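Local coordinates for dihydrodipicolinate synthase family protein (Sinorhizobium meliloti, PDB 4DNH), which is of unknown function but adopts a TIM-barrel fold and may be an aldolase- or lyase-like enzyme related to dihydrodipicolinate synthase, at residues Ser34-Ala39 with Asp112-Cys117; Gly77-Met82 with Arg152-Ala157; Ile188-Glu193 with Ile229-Leu234; Lys238-Arg243 with Ala261-Gly266; Gly249-Thr254 with His271-Leu276. One frame throughout, in Å; residues are numbered along the deposited sequence.

Contact 1. Residues Ser34-Ala39 with Asp112-Cys117; sequences SRVAFA and DALIAC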
# COMPACT_ATOMS: atom_id res chain seq x y z
N SER A 34 17.57 8.93 -2.78
CA SER A 34 17.27 10.34 -2.92
C SER A 34 15.76 10.55 -2.90
O SER A 34 15.26 11.56 -3.39
CB SER A 34 17.85 10.88 -4.24
OG SER A 34 17.34 10.19 -5.36
N ARG A 35 15.05 9.56 -2.35
CA ARG A 35 13.60 9.63 -2.18
C ARG A 35 13.22 9.09 -0.81
O ARG A 35 13.96 8.30 -0.24
CB ARG A 35 12.90 8.78 -3.24
CG ARG A 35 13.11 9.22 -4.68
CD ARG A 35 12.31 10.45 -5.03
NE ARG A 35 12.55 10.87 -6.41
CZ ARG A 35 13.52 11.70 -6.78
NH1 ARG A 35 14.34 12.22 -5.88
NH2 ARG A 35 13.66 12.01 -8.06
N VAL A 36 12.05 9.52 -0.31
CA VAL A 36 11.39 8.89 0.85
C VAL A 36 10.33 7.87 0.40
O VAL A 36 9.26 8.25 -0.11
CB VAL A 36 10.75 9.94 1.78
CG1 VAL A 36 10.09 9.26 2.98
CG2 VAL A 36 11.80 10.94 2.25
N ALA A 37 10.63 6.59 0.61
CA ALA A 37 9.82 5.50 0.07
C ALA A 37 9.31 4.61 1.17
O ALA A 37 10.09 4.09 1.97
CB ALA A 37 10.65 4.67 -0.89
N PHE A 38 7.98 4.42 1.20
CA PHE A 38 7.32 3.48 2.09
C PHE A 38 6.72 2.36 1.26
O PHE A 38 6.18 2.60 0.17
CB PHE A 38 6.11 4.13 2.75
CG PHE A 38 6.44 5.11 3.83
CD1 PHE A 38 6.62 6.45 3.53
CD2 PHE A 38 6.47 4.71 5.16
CE1 PHE A 38 6.89 7.37 4.54
CE2 PHE A 38 6.73 5.62 6.16
CZ PHE A 38 6.94 6.95 5.86
N ALA A 39 6.75 1.16 1.80
CA ALA A 39 5.88 0.12 1.30
C ALA A 39 4.67 -0.02 2.24
O ALA A 39 4.82 -0.09 3.47
CB ALA A 39 6.64 -1.18 1.15
N ASP A 112 17.28 1.42 12.26
CA ASP A 112 16.84 1.91 10.94
C ASP A 112 15.43 1.51 10.53
O ASP A 112 15.23 0.85 9.52
CB ASP A 112 17.85 1.51 9.84
CG ASP A 112 17.84 -0.01 9.50
OD1 ASP A 112 17.25 -0.83 10.25
OD2 ASP A 112 18.45 -0.37 8.47
N ALA A 113 14.44 1.91 11.32
CA ALA A 113 13.07 1.54 11.02
C ALA A 113 12.13 2.74 10.87
O ALA A 113 11.70 3.32 11.87
CB ALA A 113 12.55 0.57 12.08
N LEU A 114 11.83 3.10 9.63
CA LEU A 114 10.88 4.18 9.35
C LEU A 114 9.47 3.58 9.21
O LEU A 114 9.26 2.56 8.55
CB LEU A 114 11.29 4.93 8.08
CG LEU A 114 10.29 5.86 7.36
CD1 LEU A 114 10.12 7.20 8.07
CD2 LEU A 114 10.72 6.07 5.91
N ILE A 115 8.50 4.22 9.85
CA ILE A 115 7.18 3.67 10.00
C ILE A 115 6.20 4.79 10.31
O ILE A 115 6.52 5.73 11.04
CB ILE A 115 7.13 2.53 11.07
CG1 ILE A 115 5.69 2.06 11.32
CG2 ILE A 115 7.81 2.95 12.38
CD1 ILE A 115 5.58 0.63 11.79
N ALA A 116 5.01 4.69 9.72
CA ALA A 116 3.93 5.62 9.98
C ALA A 116 2.65 4.81 9.93
O ALA A 116 2.53 3.86 9.14
CB ALA A 116 3.92 6.74 8.95
N CYS A 117 1.69 5.22 10.74
CA CYS A 117 0.57 4.36 11.07
C CYS A 117 -0.75 4.97 10.66
O CYS A 117 -1.05 6.11 11.02
CB CYS A 117 0.56 4.13 12.58
SG CYS A 117 2.16 3.53 13.15
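L114 O is gripped by two donors, the backbone N of V78 and the indole NE1 of W72, and this anchors the residue whose side chain meets F38. No hydrogen bond links 34-39 to 112-117, and the contact rests on one aromatic ring and the branches of a leucine. L114 CD2 lies over a face of the F38 ring, 4.2 Å from its centroid and 23° off the ring normal, in a CH-pi contact. The branch point lies above the plane but beyond the rim, L114 CG being 3.8 Å from F38 CE2. With its CG anti to the carbonyl carbon (chi1 -74°), F38 swings its ring toward 112-117 although its backbone stays well apart, the CA atoms of F38 and I115 being 7.9 Å from each other. That gap reflects the TIM barrel: strands 37-40 and 115-119 are first and third in order, and strand 77-80 runs between them. F38 and A116 both turn to the barrel interior, where A116 CB comes within 4.1 Å of F38 CE2. I115 instead packs outward on helix 93-108, and its carbonyl carbon approaches the ring edge. Toward the start of the strands V36 adds a looser touch, CG1 standing 4.4 Å from L114 CD2.

Contact 2. Residues Gly77-Met82 with Arg152-Ala157; sequences GVAESM and RIILMA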
# COMPACT_ATOMS: atom_id res chain seq x y z
N GLY A 77 10.61 2.27 4.05
CA GLY A 77 9.79 2.53 5.24
C GLY A 77 8.56 1.63 5.24
O GLY A 77 8.20 1.03 4.22
N VAL A 78 7.89 1.56 6.38
CA VAL A 78 6.69 0.76 6.50
C VAL A 78 5.48 1.67 6.79
O VAL A 78 5.50 2.49 7.72
CB VAL A 78 6.86 -0.32 7.60
CG1 VAL A 78 5.51 -0.88 8.05
CG2 VAL A 78 7.77 -1.45 7.12
N ALA A 79 4.43 1.52 5.98
CA ALA A 79 3.15 2.19 6.20
C ALA A 79 2.18 1.17 6.77
O ALA A 79 1.74 0.28 6.04
CB ALA A 79 2.60 2.74 4.88
N GLU A 80 1.85 1.28 8.06
CA GLU A 80 1.16 0.20 8.73
C GLU A 80 -0.33 0.30 8.80
O GLU A 80 -0.91 1.38 8.97
CB GLU A 80 1.66 -0.01 10.16
CG GLU A 80 2.68 -1.11 10.28
CD GLU A 80 2.18 -2.49 9.90
OE1 GLU A 80 1.18 -2.64 9.15
OE2 GLU A 80 2.83 -3.43 10.34
N SER A 81 -0.93 -0.89 8.71
CA SER A 81 -2.35 -1.06 8.82
C SER A 81 -3.03 -0.17 7.77
O SER A 81 -4.04 0.47 8.02
CB SER A 81 -2.80 -0.74 10.25
OG SER A 81 -2.27 -1.68 11.17
N MSE A 82 -2.45 -0.17 6.58
CA MSE A 82 -2.98 0.62 5.48
C MSE A 82 -3.90 -0.20 4.62
O MSE A 82 -4.23 -1.36 4.94
CB MSE A 82 -1.79 1.18 4.71
CG MSE A 82 -1.14 2.32 5.51
SE MSE A 82 -2.43 3.81 5.60
CE MSE A 82 -2.26 4.35 3.71
N ARG A 152 4.06 8.00 14.35
CA ARG A 152 3.63 9.05 13.43
C ARG A 152 2.43 8.54 12.60
O ARG A 152 2.30 7.35 12.33
CB ARG A 152 4.80 9.57 12.57
CG ARG A 152 5.62 8.53 11.81
CD ARG A 152 6.60 9.19 10.82
NE ARG A 152 5.93 10.05 9.84
CZ ARG A 152 6.47 10.55 8.73
NH1 ARG A 152 5.74 11.32 7.93
NH2 ARG A 152 7.73 10.28 8.40
N ILE A 153 1.54 9.47 12.25
CA ILE A 153 0.24 9.15 11.69
C ILE A 153 0.17 9.32 10.18
O ILE A 153 0.75 10.26 9.63
CB ILE A 153 -0.85 10.04 12.33
CG1 ILE A 153 -1.19 9.56 13.74
CG2 ILE A 153 -2.13 10.08 11.47
CD1 ILE A 153 -0.44 10.31 14.80
N ILE A 154 -0.53 8.40 9.52
CA ILE A 154 -1.00 8.59 8.16
C ILE A 154 -2.49 8.77 8.32
O ILE A 154 -3.18 7.86 8.77
CB ILE A 154 -0.76 7.35 7.28
CG1 ILE A 154 0.73 7.13 7.07
CG2 ILE A 154 -1.45 7.54 5.93
CD1 ILE A 154 1.06 5.76 6.51
N LEU A 155 -2.99 9.95 7.97
CA LEU A 155 -4.37 10.28 8.26
C LEU A 155 -5.27 9.77 7.14
O LEU A 155 -5.27 10.30 6.03
CB LEU A 155 -4.52 11.77 8.48
CG LEU A 155 -5.86 12.25 9.03
CD1 LEU A 155 -6.12 11.63 10.39
CD2 LEU A 155 -5.88 13.76 9.10
N MSE A 156 -6.02 8.72 7.45
CA MSE A 156 -6.82 8.02 6.45
C MSE A 156 -8.13 8.72 6.20
O MSE A 156 -8.63 9.48 7.05
CB MSE A 156 -7.03 6.59 6.93
CG MSE A 156 -5.72 5.82 6.75
SE MSE A 156 -5.93 3.98 7.42
CE MSE A 156 -6.41 3.08 5.73
N ALA A 157 -8.68 8.50 5.01
CA ALA A 157 -9.98 9.03 4.65
C ALA A 157 -11.04 8.28 5.43
O ALA A 157 -10.82 7.15 5.85
CB ALA A 157 -10.22 8.90 3.15
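M82, I154 and M156 carry this buried contact, the two methionines being present as selenomethionines. The M82 chain folds back twice (chi2 -66°, chi3 -72°), which brings its selenium against both other side chains. On one flank M82 SE lies 3.9 Å from I154 CG2, the branch that stands anti to the backbone N of I154, and M82 CE reaches the same methyl at 4.0 Å. On another it meets M156 SE, again at 3.9 Å. The M82 and M156 side chains run past each other in opposite directions, so M156 CG and CE also come against the M82 selenium. The segments 77-82 and 152-157 belong to the second and fourth strands of the parallel TIM barrel and to the turns just after them. Strand 115-119 separates the two, hence no backbone hydrogen bond joins them and it is mainly side chains that bridge the interior. Deeper along the strands, the other branch of I154 extends to A79, with CD1 3.8 Å from A79 CB. At the far end M156 SE packs 4.0 Å from S81 O, whose hydrogen-bond partner is R87 NH2. The S81 hydroxyl hydrogen-bonds A96 O. Beyond M82 the carboxyl-terminal mouth of the barrel holds a glycerol, probably from crystallisation, about 5 Å from the M82 side chain, with H189 packing beside the same residue.

Contact 3. Residues Ile188-Glu193 with Ile229-Leu234; sequences IHWLGE and IKISLL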
# COMPACT_ATOMS: atom_id res chain seq x y z
N ILE A 188 -1.42 12.87 4.74
CA ILE A 188 -2.84 12.80 4.42
C ILE A 188 -3.05 11.82 3.28
O ILE A 188 -2.33 11.83 2.27
CB ILE A 188 -3.41 14.18 4.05
CG1 ILE A 188 -3.48 15.06 5.30
CG2 ILE A 188 -4.79 14.04 3.41
CD1 ILE A 188 -4.07 16.43 5.06
N HIS A 189 -4.05 10.98 3.43
CA HIS A 189 -4.33 9.99 2.42
C HIS A 189 -5.64 10.24 1.71
O HIS A 189 -6.71 10.24 2.31
CB HIS A 189 -4.26 8.62 3.04
CG HIS A 189 -4.37 7.50 2.04
ND1 HIS A 189 -4.72 6.26 2.40
CD2 HIS A 189 -4.18 7.48 0.66
CE1 HIS A 189 -4.75 5.47 1.31
NE2 HIS A 189 -4.41 6.23 0.25
N TRP A 190 -5.52 10.49 0.40
CA TRP A 190 -6.66 10.55 -0.50
C TRP A 190 -6.77 9.24 -1.24
O TRP A 190 -6.06 9.00 -2.22
CB TRP A 190 -6.48 11.71 -1.47
CG TRP A 190 -7.70 11.98 -2.30
CD1 TRP A 190 -8.89 11.25 -2.33
CD2 TRP A 190 -7.87 13.03 -3.30
NE1 TRP A 190 -9.76 11.78 -3.24
CE2 TRP A 190 -9.21 12.85 -3.86
CE3 TRP A 190 -7.08 14.07 -3.77
CZ2 TRP A 190 -9.72 13.70 -4.84
CZ3 TRP A 190 -7.60 14.92 -4.76
CH2 TRP A 190 -8.89 14.73 -5.28
N LEU A 191 -7.65 8.37 -0.74
CA LEU A 191 -7.88 7.04 -1.28
C LEU A 191 -9.05 7.07 -2.27
O LEU A 191 -10.16 7.44 -1.88
CB LEU A 191 -8.21 6.10 -0.11
CG LEU A 191 -8.35 4.57 -0.23
CD1 LEU A 191 -7.11 3.92 -0.83
CD2 LEU A 191 -8.65 3.97 1.13
N GLY A 192 -8.82 6.69 -3.52
CA GLY A 192 -9.87 6.70 -4.56
C GLY A 192 -10.94 5.61 -4.44
O GLY A 192 -10.74 4.61 -3.73
N GLU A 193 -12.06 5.80 -5.13
CA GLU A 193 -13.22 4.90 -5.04
C GLU A 193 -13.02 3.49 -5.61
O GLU A 193 -13.80 2.58 -5.32
CB GLU A 193 -14.51 5.53 -5.61
CG GLU A 193 -14.37 6.35 -6.89
CD GLU A 193 -14.10 7.82 -6.61
OE1 GLU A 193 -12.96 8.27 -6.85
OE2 GLU A 193 -15.02 8.52 -6.13
N ILE A 229 1.11 14.26 1.27
CA ILE A 229 -0.17 13.70 0.82
C ILE A 229 0.09 12.49 -0.06
O ILE A 229 0.98 12.52 -0.93
CB ILE A 229 -1.09 14.75 0.11
CG1 ILE A 229 -2.16 14.07 -0.73
CG2 ILE A 229 -0.31 15.69 -0.79
CD1 ILE A 229 -3.42 14.89 -0.90
N LYS A 230 -0.64 11.41 0.20
CA LYS A 230 -0.63 10.22 -0.66
C LYS A 230 -1.90 10.21 -1.49
O LYS A 230 -3.01 10.19 -0.95
CB LYS A 230 -0.55 8.93 0.15
CG LYS A 230 -0.76 7.67 -0.69
CD LYS A 230 -0.86 6.41 0.16
CE LYS A 230 -1.24 5.22 -0.72
NZ LYS A 230 -1.29 3.90 -0.02
N ILE A 231 -1.73 10.22 -2.80
CA ILE A 231 -2.88 10.18 -3.68
C ILE A 231 -2.97 8.80 -4.34
O ILE A 231 -1.97 8.28 -4.88
CB ILE A 231 -2.87 11.37 -4.67
CG1 ILE A 231 -4.26 11.56 -5.28
CG2 ILE A 231 -1.77 11.24 -5.73
CD1 ILE A 231 -4.45 12.87 -6.02
N SER A 232 -4.16 8.21 -4.24
CA SER A 232 -4.46 6.88 -4.75
C SER A 232 -5.69 6.94 -5.65
O SER A 232 -6.72 6.33 -5.36
CB SER A 232 -4.74 5.93 -3.59
OG SER A 232 -3.54 5.56 -2.94
N LEU A 233 -5.56 7.70 -6.73
CA LEU A 233 -6.63 7.89 -7.70
C LEU A 233 -6.30 7.21 -9.02
O LEU A 233 -7.14 7.16 -9.92
CB LEU A 233 -6.81 9.38 -7.98
CG LEU A 233 -7.23 10.31 -6.85
CD1 LEU A 233 -7.61 11.64 -7.47
CD2 LEU A 233 -8.40 9.73 -6.07
N LEU A 234 -5.07 6.72 -9.13
CA LEU A 234 -4.54 6.13 -10.36
C LEU A 234 -4.78 6.98 -11.62
O LEU A 234 -5.03 6.46 -12.71
CB LEU A 234 -5.05 4.70 -10.55
CG LEU A 234 -4.85 3.67 -9.43
CD1 LEU A 234 -5.19 2.30 -9.98
CD2 LEU A 234 -3.43 3.67 -8.87
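H189 and K230 lie side by side on neighbouring parallel strands, pointing the same way into the barrel, and form the tightly packed part of the contact. The extended lysine chain passes over one face of the imidazole, K230 CD lying 3.8 Å from the H189 ring centroid in a CH-pi contact, while CB of L191 covers the opposite face, so the ring is clamped between them. K230 O and S232 OG sit near the ring plane at its edge. On the other side of the sheet, against helix 208-221, W190 is flanked by I231 and L233: CD2 of L233 stands 3.9 Å from the centroid of the W190 five-membered ring, and I231 CD1 is 3.7 Å from W190 CE3. The backbones are laced together by K230 N to I188 O (2.7 Å), W190 N to K230 O, and S232 N to W190 O. This lacing continues past the strand ends, where G192 N reaches S232 O at 2.8 Å with a more bent N-H...O angle of 139°. The looser part is confined to the I188 and I229 side chains, which hardly meet, and to partly exposed E193, which makes no contact across the pair and whose OE1 hydrogen-bonds H208 NE2. Strands 186-191 and 226-232 are the fifth and sixth of the barrel, joined by a right-handed beta-alpha-beta crossover. K230 NZ and S232 OG both hydrogen-bond a glycerol, probably from the crystallisation liquor. A pocket lysine on the sixth strand recalls the Schiff-base lysine of dihydrodipicolinate synthases, although no such role is established for K230.

Contact 4. Residues Lys238-Arg243 with Ala261-Gly266; sequences KEIVMR and AELIAG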
# COMPACT_ATOMS: atom_id res chain seq x y z
N LYS A 238 -3.43 13.79 -12.74
CA LYS A 238 -3.96 14.48 -11.58
C LYS A 238 -2.90 14.68 -10.50
O LYS A 238 -2.91 15.70 -9.80
CB LYS A 238 -5.21 13.79 -11.04
CG LYS A 238 -6.49 14.21 -11.77
CD LYS A 238 -7.68 13.32 -11.43
CE LYS A 238 -8.80 13.49 -12.44
NZ LYS A 238 -8.45 12.90 -13.76
N GLU A 239 -1.96 13.73 -10.40
CA GLU A 239 -0.85 13.82 -9.46
C GLU A 239 0.16 14.92 -9.86
O GLU A 239 0.59 15.72 -9.02
CB GLU A 239 -0.14 12.46 -9.32
CG GLU A 239 0.86 12.41 -8.18
CD GLU A 239 1.53 11.05 -7.97
OE1 GLU A 239 0.89 10.00 -8.23
OE2 GLU A 239 2.70 11.03 -7.52
N ILE A 240 0.53 14.93 -11.14
CA ILE A 240 1.51 15.88 -11.66
C ILE A 240 1.01 17.29 -11.45
O ILE A 240 1.75 18.16 -10.99
CB ILE A 240 1.86 15.59 -13.14
CG1 ILE A 240 2.65 14.26 -13.22
CG2 ILE A 240 2.65 16.74 -13.74
CD1 ILE A 240 2.93 13.75 -14.62
N VAL A 241 -0.28 17.51 -11.75
CA VAL A 241 -0.90 18.82 -11.57
C VAL A 241 -0.94 19.22 -10.09
O VAL A 241 -0.88 20.40 -9.76
CB VAL A 241 -2.31 18.91 -12.22
CG1 VAL A 241 -3.04 20.18 -11.82
CG2 VAL A 241 -2.20 18.82 -13.74
N MSE A 242 -1.01 18.23 -9.21
CA MSE A 242 -1.16 18.54 -7.79
C MSE A 242 0.15 18.77 -7.11
O MSE A 242 0.26 19.66 -6.27
CB MSE A 242 -1.93 17.44 -7.09
CG MSE A 242 -2.58 18.07 -5.87
SE MSE A 242 -3.35 16.59 -4.84
CE MSE A 242 -4.38 17.70 -3.58
N ARG A 243 1.16 17.99 -7.47
CA ARG A 243 2.48 18.12 -6.85
C ARG A 243 3.19 19.45 -7.17
O ARG A 243 4.16 19.81 -6.51
CB ARG A 243 3.36 16.92 -7.19
CG ARG A 243 3.79 16.81 -8.64
CD ARG A 243 4.73 15.64 -8.81
NE ARG A 243 5.16 15.53 -10.20
CZ ARG A 243 5.79 14.48 -10.73
NH1 ARG A 243 6.08 13.42 -9.99
NH2 ARG A 243 6.11 14.50 -12.01
N ALA A 261 7.07 4.52 -11.48
CA ALA A 261 8.42 4.74 -12.03
C ALA A 261 8.55 6.14 -12.63
O ALA A 261 9.49 6.86 -12.28
CB ALA A 261 8.77 3.66 -13.05
N GLU A 262 7.59 6.51 -13.50
CA GLU A 262 7.54 7.82 -14.14
C GLU A 262 7.45 8.95 -13.12
O GLU A 262 8.14 9.97 -13.26
CB GLU A 262 6.36 7.91 -15.12
CG GLU A 262 6.31 9.24 -15.88
CD GLU A 262 5.01 9.47 -16.64
OE1 GLU A 262 4.37 8.48 -17.07
OE2 GLU A 262 4.63 10.66 -16.84
N LEU A 263 6.60 8.77 -12.12
CA LEU A 263 6.35 9.81 -11.11
C LEU A 263 7.49 9.98 -10.12
O LEU A 263 7.85 11.12 -9.79
CB LEU A 263 5.03 9.54 -10.39
CG LEU A 263 3.77 9.46 -11.26
CD1 LEU A 263 2.64 8.78 -10.51
CD2 LEU A 263 3.36 10.85 -11.71
N ILE A 264 8.06 8.86 -9.64
CA ILE A 264 9.20 8.89 -8.70
C ILE A 264 10.42 9.58 -9.33
O ILE A 264 11.02 10.47 -8.71
CB ILE A 264 9.51 7.50 -8.13
CG1 ILE A 264 8.31 7.00 -7.30
CG2 ILE A 264 10.73 7.53 -7.22
CD1 ILE A 264 8.35 5.53 -6.91
N ALA A 265 10.77 9.21 -10.56
CA ALA A 265 11.84 9.88 -11.32
C ALA A 265 11.52 11.36 -11.56
O ALA A 265 12.40 12.21 -11.52
CB ALA A 265 12.10 9.17 -12.64
N GLY A 266 10.25 11.66 -11.79
CA GLY A 266 9.80 13.05 -11.95
C GLY A 266 10.06 13.69 -13.30
O GLY A 266 10.60 13.06 -14.21
O HOH W 1 6.77 12.41 -13.29
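L263 points from helix 260-265 into a saddle made by E239, I240 and R243, and each of these meets it differently. E239 comes from the opposite direction with an extended chain, and its carboxylate ends against L263 CD1, which lies 3.1 Å from OE1. This is a close packing contact: the polar partners of the carboxylate are T254 OG1 for OE1 and S272 OG for OE2. I240 crosses L263 at a slant, its CG1 3.8 Å from L263 CD2. In R243, CG stands between the backbone N and the carbonyl carbon (chi1 69°), and the straight chain beyond lays the guanidinium beside the end of the other helix, with L263 CD2 over one face. There NH1 donates to L263 O at 2.9 Å, close to the guanidinium plane but with a bent N-H...O angle of 137°. S272 OG is a second partner of NH1, and D267 forms a salt bridge with NH2. A water donates to E262 O at 2.8 Å and also lies beside R243 NH2, though so close that its exact position is doubtful. G266, with positive phi, ends the helical run and places its CA 4.0 Å from R243 NH2. The segment axes are 11.4 Å apart and only 13° from parallel. The two helices are consecutive members of the outer layer of the TIM barrel, following the sixth and seventh strands.

Contact 5. Residues Gly249-Thr254 with His271-Leu276; sequences GVRMYT and HSDALL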
# COMPACT_ATOMS: atom_id res chain seq x y z
N GLY A 249 7.69 22.29 1.61
CA GLY A 249 7.88 21.26 2.64
C GLY A 249 6.74 20.28 2.87
O GLY A 249 6.70 19.57 3.89
N VAL A 250 5.80 20.24 1.94
CA VAL A 250 4.73 19.26 1.96
C VAL A 250 5.03 18.27 0.83
O VAL A 250 4.94 18.63 -0.35
CB VAL A 250 3.33 19.93 1.80
CG1 VAL A 250 2.24 18.89 1.63
CG2 VAL A 250 3.02 20.82 3.00
N ARG A 251 5.44 17.05 1.17
CA ARG A 251 5.82 16.06 0.16
C ARG A 251 4.63 15.43 -0.60
O ARG A 251 3.52 15.33 -0.08
CB ARG A 251 6.64 14.94 0.78
CG ARG A 251 7.96 15.34 1.39
CD ARG A 251 8.58 14.11 2.04
NE ARG A 251 9.94 14.31 2.55
CZ ARG A 251 11.03 14.44 1.80
NH1 ARG A 251 10.98 14.40 0.46
NH2 ARG A 251 12.20 14.61 2.40
N MSE A 252 4.89 15.00 -1.84
CA MSE A 252 3.91 14.23 -2.63
C MSE A 252 4.32 12.78 -2.57
O MSE A 252 5.36 12.39 -3.13
CB MSE A 252 3.86 14.72 -4.07
CG MSE A 252 3.02 13.86 -5.03
SE MSE A 252 1.11 13.71 -4.53
CE MSE A 252 0.45 15.43 -5.24
N TYR A 253 3.53 11.97 -1.88
CA TYR A 253 3.80 10.54 -1.87
C TYR A 253 2.93 9.89 -2.93
O TYR A 253 1.69 9.97 -2.85
CB TYR A 253 3.52 9.93 -0.49
CG TYR A 253 4.52 10.32 0.60
CD1 TYR A 253 5.77 9.69 0.70
CD2 TYR A 253 4.20 11.30 1.56
CE1 TYR A 253 6.67 10.03 1.69
CE2 TYR A 253 5.10 11.64 2.55
CZ TYR A 253 6.33 11.01 2.61
OH TYR A 253 7.24 11.35 3.59
N THR A 254 3.55 9.26 -3.92
CA THR A 254 2.77 8.58 -4.95
C THR A 254 2.08 7.31 -4.42
O THR A 254 2.64 6.55 -3.64
CB THR A 254 3.54 8.35 -6.27
OG1 THR A 254 2.59 8.08 -7.30
CG2 THR A 254 4.54 7.20 -6.20
N HIS A 271 9.57 15.94 -8.68
CA HIS A 271 9.39 14.50 -8.58
C HIS A 271 8.37 14.21 -7.51
O HIS A 271 7.88 15.14 -6.86
CB HIS A 271 10.72 13.79 -8.32
CG HIS A 271 11.50 14.34 -7.14
ND1 HIS A 271 11.14 14.12 -5.86
CD2 HIS A 271 12.69 15.08 -7.09
CE1 HIS A 271 12.03 14.71 -5.03
NE2 HIS A 271 12.98 15.29 -5.79
N SER A 272 8.01 12.94 -7.35
CA SER A 272 7.30 12.55 -6.14
C SER A 272 8.01 11.43 -5.37
O SER A 272 8.79 10.66 -5.95
CB SER A 272 5.81 12.24 -6.36
OG SER A 272 5.54 11.68 -7.63
N ASP A 273 7.74 11.40 -4.07
CA ASP A 273 8.18 10.32 -3.19
C ASP A 273 7.21 9.13 -3.31
O ASP A 273 6.46 9.04 -4.28
CB ASP A 273 8.31 10.85 -1.76
CG ASP A 273 9.49 11.80 -1.60
OD1 ASP A 273 10.64 11.35 -1.78
OD2 ASP A 273 9.27 13.00 -1.29
N ALA A 274 7.24 8.20 -2.36
CA ALA A 274 6.52 6.94 -2.56
C ALA A 274 5.93 6.33 -1.31
O ALA A 274 6.57 6.25 -0.27
CB ALA A 274 7.42 5.93 -3.25
N LEU A 275 4.68 5.90 -1.43
CA LEU A 275 4.00 5.16 -0.39
C LEU A 275 3.06 4.22 -1.16
O LEU A 275 1.91 4.56 -1.49
CB LEU A 275 3.25 6.11 0.54
CG LEU A 275 2.81 5.60 1.91
CD1 LEU A 275 2.26 6.80 2.68
CD2 LEU A 275 1.76 4.49 1.80
N LEU A 276 3.59 3.04 -1.44
CA LEU A 276 3.02 2.15 -2.44
C LEU A 276 2.82 0.73 -1.92
O LEU A 276 3.71 0.15 -1.29
CB LEU A 276 3.96 2.08 -3.65
CG LEU A 276 4.04 3.31 -4.55
CD1 LEU A 276 5.31 3.28 -5.37
CD2 LEU A 276 2.81 3.39 -5.44
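R251 and D273 open the pairing of the seventh and eighth barrel strands, which helix 260-265 connects in a beta-alpha-beta unit. R251 NH1 donates to D273 OD2 at 2.8 Å in a salt bridge. It comes from the syn side, but tilted well out of the carboxylate plane; the guanidinium and carboxylate planes stand 75° apart and the N-H...O angle is 138°. The other oxygen, D273 OD1, takes the backbone N of V36, just before the first strand, so both oxygens of the buried carboxylate are satisfied. The backbone is equally occupied: D273 N donates to M252 O at 2.7 Å, T254 N to D273 O at 2.9 Å and L275 N to T254 O at 3.1 Å. The middle bond is the straightest, 171° at its hydrogen, although T254 N approaches from above the D273 carbonyl plane. Side-chain hydroxyls look outside the pair. T254 OG1 goes to E239 OE1, S272 OG is shared by E239 OE2 and R243 NH1, and Y253 OH reaches D227. Van der Waals contacts fill in: S272 CB packs 3.5 Å from M252 CG, and the CB atoms of Y253 and L275 meet on the inner face. L276 CD2 lies 3.6 Å from T254 O.

All five contacts belong to one eight-stranded parallel barrel. Contacts 1 and 2 bridge alternate strands, first to third and second to fourth, and their segments alternate along the chain, with centres 10 Å apart. Contacts 3 and 5 join adjacent strands, fifth to sixth and seventh to eighth; between them, strands 226-232 and 251-254 hydrogen-bond directly. Contact 4 lies outside, on the helices after the sixth and seventh strands, its centre 9 Å from that of contact 5, to which E239 ties it. The ring closes where F38 of contact 1 hydrogen-bonds A274 of contact 5. Contacts 2 and 3 meet through M82 and H189, near the glycerol-occupied mouth that may mark a ligand pocket.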